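Local coordinates for phosphoserine aminotransferase SerC (Cytophaga hutchinsonii ATCC 33406, PDB 3FFR), which probably catalyses the pyridoxal-phosphate-dependent transamination that interconverts 3-phosphohydroxypyruvate and phosphoserine, with glutamate and 2-oxoglutarate as partners, in serine biosynthesis, at residues A[136-141]-A[173-178]; A[279-282]-A[287-290]. One frame throughout, in Å; residues are numbered along the deposited sequence. Where two conformers were deposited one is given.

Coming from the N terminus, the chain passes through 136-141, where strand 133-137 of the seven-stranded sheet ends, and returns at 173-178 to close interaction 1. The 31 residues between include strand 163-167, a neighbour of 133-137 in that sheet. Interaction 2 opens much later and closes a far shorter loop of four residues, joining the end of helix 264-284 to strand 288-290 at the edge of the five-stranded sheet. The two loops follow one another in series, neither nesting nor crossing, and the contact centres lie about 23 Å apart. Helix 264-284 connects them: Y174 hydrogen-bonds to R268 through its backbone O and to E272 through its OH, early in the helix that carries 279-282.

Interaction 1 (A[136-141]-A[173-178]); sequences LTHNET and PYPKFD
H138 lays one face of its imidazole against the pyrrolidine ring of P175, just past the end of strand 133-137 in the seven-stranded sheet of a fold type I, pyridoxal-phosphate-dependent aminotransferase. The tight part of the contact is a CH-pi interaction: P175 CG stands 3.9 Å from the centroid of the H138 ring, 15° off the ring normal and displaced toward the rim. P175 CB covers the adjacent part of the same face, 3.7 Å from H138 NE2. The imidazole reaches the proline because chi1 of 171° carries CG of H138 to the opposite side from its backbone N. Its rotation is probably fixed by a hydrogen bond between H138 ND1 and S171 OG, so the ring is held at an atom as well as by its face. If an alanine stood here, P175 would probably be left without the flat surface it packs on, and S171 OG without its nitrogen partner. The rest is looser. The partly exposed Y174 points its CB toward 136-141, but its nearest ring atom, CD2, stays 4.8 Å from H138 CE1. F177, by contrast, is buried, touching V166 of strand 163-167 and V149 and I152 of helix 149-152. Three residues past H138, T141 OG1 hydrogen-bonds to O3 of the cofactor-modified lysine at position 191, placing this packing close to the active site. F177 meets H138 by its edge: H138 CB lies near the plane of the phenyl ring, 4.3 Å from F177 CZ.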
loop_
_atom_site.group_PDB
_atom_site.type_symbol
_atom_site.label_atom_id
_atom_site.label_comp_id
_atom_site.label_asym_id
_atom_site.label_seq_id
_atom_site.Cartn_x
_atom_site.Cartn_y
_atom_site.Cartn_z
ATOM N N LEU A 136 18.565 6.677 12.359
ATOM C CA LEU A 136 19.167 5.553 13.024
ATOM C C LEU A 136 18.420 4.298 12.660
ATOM O O LEU A 136 17.221 4.337 12.441
ATOM C CB LEU A 136 19.086 5.752 14.546
ATOM C CG LEU A 136 19.726 7.053 15.065
ATOM C CD1 LEU A 136 19.527 7.213 16.597
ATOM C CD2 LEU A 136 21.203 7.147 14.646
ATOM N N THR A 137 19.144 3.192 12.619
ATOM C CA THR A 137 18.503 1.902 12.315
ATOM C C THR A 137 18.669 0.994 13.510
ATOM O O THR A 137 19.794 0.543 13.819
ATOM C CB THR A 137 19.085 1.309 11.054
ATOM O OG1 THR A 137 18.765 2.166 9.937
ATOM C CG2 THR A 137 18.537 -0.087 10.803
ATOM N N HIS A 138 17.566 0.731 14.201
ATOM C CA HIS A 138 17.659 -0.102 15.416
ATOM C C HIS A 138 18.106 -1.514 15.084
ATOM O O HIS A 138 18.857 -2.162 15.832
ATOM C CB HIS A 138 16.344 -0.155 16.219
ATOM C CG HIS A 138 16.401 -1.164 17.304
ATOM N ND1 HIS A 138 15.936 -2.465 17.136
ATOM C CD2 HIS A 138 17.048 -1.143 18.490
ATOM C CE1 HIS A 138 16.234 -3.160 18.215
ATOM N NE2 HIS A 138 16.923 -2.385 19.046
ATOM N N ASN A 139 17.632 -2.011 13.951
ATOM C CA ASN A 139 17.923 -3.388 13.520
ATOM C C ASN A 139 18.235 -3.471 12.030
ATOM O O ASN A 139 17.331 -3.328 11.186
ATOM C CB ASN A 139 16.777 -4.328 13.908
ATOM C CG ASN A 139 17.231 -5.786 14.025
ATOM O OD1 ASN A 139 18.075 -6.126 14.895
ATOM N ND2 ASN A 139 16.713 -6.645 13.165
ATOM N N GLU A 140 19.519 -3.586 11.699
ATOM C CA GLU A 140 19.947 -3.630 10.275
ATOM C C GLU A 140 19.812 -5.080 9.865
ATOM O O GLU A 140 20.677 -5.927 10.110
ATOM C CB GLU A 140 21.382 -3.092 10.089
ATOM C CG GLU A 140 21.931 -3.226 8.679
ATOM C CD GLU A 140 21.062 -2.598 7.607
ATOM O OE1 GLU A 140 20.911 -1.353 7.595
ATOM O OE2 GLU A 140 20.601 -3.381 6.767
ATOM N N THR A 141 18.675 -5.327 9.239
ATOM C CA THR A 141 18.215 -6.670 8.911
ATOM C C THR A 141 19.171 -7.431 7.983
ATOM O O THR A 141 19.239 -8.659 7.998
ATOM C CB THR A 141 16.830 -6.594 8.226
ATOM O OG1 THR A 141 16.035 -5.585 8.858
ATOM C CG2 THR A 141 16.087 -7.950 8.285
ATOM N N PRO A 173 7.960 -5.045 18.264
ATOM C CA PRO A 173 8.025 -4.387 19.559
ATOM C C PRO A 173 9.083 -4.787 20.576
ATOM O O PRO A 173 8.882 -4.574 21.773
ATOM C CB PRO A 173 6.642 -4.714 20.129
ATOM C CG PRO A 173 6.359 -6.129 19.632
ATOM C CD PRO A 173 7.012 -6.182 18.267
ATOM N N TYR A 174 10.203 -5.344 20.122
ATOM C CA TYR A 174 11.302 -5.737 21.030
ATOM C C TYR A 174 11.960 -4.535 21.764
ATOM O O TYR A 174 11.984 -4.485 23.000
ATOM C CB TYR A 174 12.329 -6.623 20.351
ATOM C CG TYR A 174 13.365 -7.014 21.356
ATOM C CD1 TYR A 174 13.056 -7.904 22.388
ATOM C CD2 TYR A 174 14.643 -6.451 21.320
ATOM C CE1 TYR A 174 14.024 -8.227 23.367
ATOM C CE2 TYR A 174 15.597 -6.765 22.275
ATOM C CZ TYR A 174 15.299 -7.646 23.296
ATOM O OH TYR A 174 16.296 -7.939 24.237
ATOM N N PRO A 175 12.554 -3.587 21.021
ATOM C CA PRO A 175 13.086 -2.434 21.759
ATOM C C PRO A 175 12.038 -1.670 22.520
ATOM O O PRO A 175 10.912 -1.514 22.061
ATOM C CB PRO A 175 13.644 -1.544 20.656
ATOM C CG PRO A 175 12.853 -1.932 19.419
ATOM C CD PRO A 175 12.688 -3.401 19.568
ATOM N N LYS A 176 12.453 -1.189 23.684
ATOM C CA LYS A 176 11.601 -0.364 24.514
ATOM C C LYS A 176 12.182 1.040 24.525
ATOM O O LYS A 176 13.096 1.376 25.288
ATOM C CB LYS A 176 11.460 -0.907 25.934
ATOM C CG LYS A 176 10.408 -0.112 26.716
ATOM C CD LYS A 176 10.110 -0.648 28.105
ATOM C CE LYS A 176 8.961 0.137 28.726
ATOM N NZ LYS A 176 9.285 1.581 28.834
ATOM N N PHE A 177 11.650 1.864 23.649
ATOM C CA PHE A 177 12.169 3.221 23.491
ATOM C C PHE A 177 11.829 4.159 24.617
ATOM O O PHE A 177 10.814 4.021 25.299
ATOM C CB PHE A 177 11.740 3.848 22.142
ATOM C CG PHE A 177 12.303 3.117 20.947
ATOM C CD1 PHE A 177 13.655 3.278 20.593
ATOM C CD2 PHE A 177 11.533 2.233 20.231
ATOM C CE1 PHE A 177 14.206 2.574 19.561
ATOM C CE2 PHE A 177 12.082 1.530 19.165
ATOM C CZ PHE A 177 13.429 1.700 18.837
ATOM N N ASP A 178 12.749 5.087 24.815
ATOM C CA ASP A 178 12.509 6.250 25.654
ATOM C C ASP A 178 12.042 7.302 24.653
ATOM O O ASP A 178 12.835 7.843 23.872
ATOM C CB ASP A 178 13.772 6.714 26.350
ATOM C CG ASP A 178 13.550 7.964 27.178
ATOM O OD1 ASP A 178 12.602 8.736 26.938
ATOM O OD2 ASP A 178 14.387 8.190 28.072
#

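Interaction 2 (A[279-282]-A[287-290]); sequences NTYI and VFSF
I282 sets its CG2 methyl squarely over one face of the F290 ring, a CH-pi contact 3.6 Å from CG2 to the ring centroid and 12° off the normal. The methyl projects there because it lies anti to the backbone N of I282, while CG1 takes the place beside that nitrogen. The same CG2 also presses on the strand backbone, 3.6 Å from S289 C.

Y281 and F288 form an aromatic pair that meets rim to rim, neither ring covering the other, with planes turned 67° apart; Y281 CE2 comes to 3.6 Å from F288 CD2. Both pairs belong to a helix-turn-strand step in the C-terminal part of the fold, where helix 264-284 ends, the chain reverses, and 288-290 becomes the edge strand of the five-stranded sheet beside strand 302-307.

Polar atoms meet ring edges here rather than hydrogen-bond partners across the contact. Y281 OH lies in the plane of the F288 ring, 3.3 Å from CE2, and takes its hydrogen bond with G362 O at the C terminus. N279 OD1 likewise sits at the edge of F290, 3.7 Å from CE1, with its amide plane tilted 60° from that ring.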
loop_
_atom_site.group_PDB
_atom_site.type_symbol
_atom_site.label_atom_id
_atom_site.label_comp_id
_atom_site.label_asym_id
_atom_site.label_seq_id
_atom_site.Cartn_x
_atom_site.Cartn_y
_atom_site.Cartn_z
ATOM N N ASN A 279 21.412 -18.996 20.270
ATOM C CA ASN A 279 22.769 -18.502 20.476
ATOM C C ASN A 279 23.624 -19.519 21.230
ATOM O O ASN A 279 24.815 -19.649 20.984
ATOM C CB ASN A 279 22.746 -17.117 21.135
ATOM C CG ASN A 279 22.235 -16.057 20.186
ATOM O OD1 ASN A 279 22.452 -16.157 18.967
ATOM N ND2 ASN A 279 21.578 -15.010 20.726
ATOM N N THR A 280 22.996 -20.241 22.131
ATOM C CA THR A 280 23.709 -21.279 22.896
ATOM C C THR A 280 24.240 -22.350 21.939
ATOM O O THR A 280 25.353 -22.876 22.098
ATOM C CB THR A 280 22.795 -21.907 23.978
ATOM O OG1 THR A 280 22.523 -20.905 24.978
ATOM C CG2 THR A 280 23.507 -23.120 24.660
ATOM N N TYR A 281 23.429 -22.637 20.928
ATOM C CA TYR A 281 23.778 -23.631 19.904
ATOM C C TYR A 281 24.908 -23.080 19.054
ATOM O O TYR A 281 25.910 -23.753 18.808
ATOM C CB TYR A 281 22.577 -24.020 19.052
ATOM C CG TYR A 281 22.913 -24.678 17.712
ATOM C CD1 TYR A 281 23.627 -25.868 17.659
ATOM C CD2 TYR A 281 22.492 -24.098 16.497
ATOM C CE1 TYR A 281 23.920 -26.473 16.457
ATOM C CE2 TYR A 281 22.788 -24.682 15.300
ATOM C CZ TYR A 281 23.511 -25.875 15.281
ATOM O OH TYR A 281 23.795 -26.482 14.070
ATOM N N ILE A 282 24.807 -21.810 18.695
ATOM C CA ILE A 282 25.858 -21.213 17.858
ATOM C C ILE A 282 27.187 -21.212 18.641
ATOM O O ILE A 282 28.255 -21.371 18.050
ATOM C CB ILE A 282 25.506 -19.784 17.365
ATOM C CG1 ILE A 282 24.258 -19.828 16.469
ATOM C CG2 ILE A 282 26.684 -19.173 16.605
ATOM C CD1 ILE A 282 23.653 -18.433 16.147
ATOM N N VAL A 287 29.574 -25.758 12.625
ATOM C CA VAL A 287 29.241 -25.163 11.315
ATOM C C VAL A 287 28.946 -23.650 11.376
ATOM O O VAL A 287 29.407 -22.868 10.542
ATOM C CB VAL A 287 28.066 -25.912 10.692
ATOM C CG1 VAL A 287 27.447 -25.165 9.443
ATOM C CG2 VAL A 287 28.562 -27.352 10.298
ATOM N N PHE A 288 28.209 -23.276 12.404
ATOM C CA PHE A 288 27.804 -21.886 12.603
ATOM C C PHE A 288 28.658 -21.134 13.580
ATOM O O PHE A 288 29.163 -21.679 14.561
ATOM C CB PHE A 288 26.339 -21.832 13.072
ATOM C CG PHE A 288 25.390 -22.483 12.137
ATOM C CD1 PHE A 288 25.129 -21.945 10.873
ATOM C CD2 PHE A 288 24.748 -23.665 12.499
ATOM C CE1 PHE A 288 24.265 -22.611 10.002
ATOM C CE2 PHE A 288 23.865 -24.308 11.630
ATOM C CZ PHE A 288 23.633 -23.782 10.394
ATOM N N SER A 289 28.828 -19.856 13.269
ATOM C CA SER A 289 29.497 -18.917 14.151
ATOM C C SER A 289 28.747 -17.585 14.092
ATOM O O SER A 289 27.873 -17.392 13.234
ATOM C CB SER A 289 30.948 -18.720 13.731
ATOM O OG SER A 289 31.061 -18.317 12.378
ATOM N N PHE A 290 29.084 -16.648 14.973
ATOM C CA PHE A 290 28.349 -15.374 14.978
ATOM C C PHE A 290 28.705 -14.470 13.816
ATOM O O PHE A 290 29.868 -14.207 13.553
ATOM C CB PHE A 290 28.563 -14.643 16.313
ATOM C CG PHE A 290 27.999 -15.409 17.465
ATOM C CD1 PHE A 290 26.638 -15.482 17.645
ATOM C CD2 PHE A 290 28.810 -16.139 18.296
ATOM C CE1 PHE A 290 26.093 -16.251 18.652
ATOM C CE2 PHE A 290 28.266 -16.891 19.303
ATOM C CZ PHE A 290 26.908 -16.948 19.474
#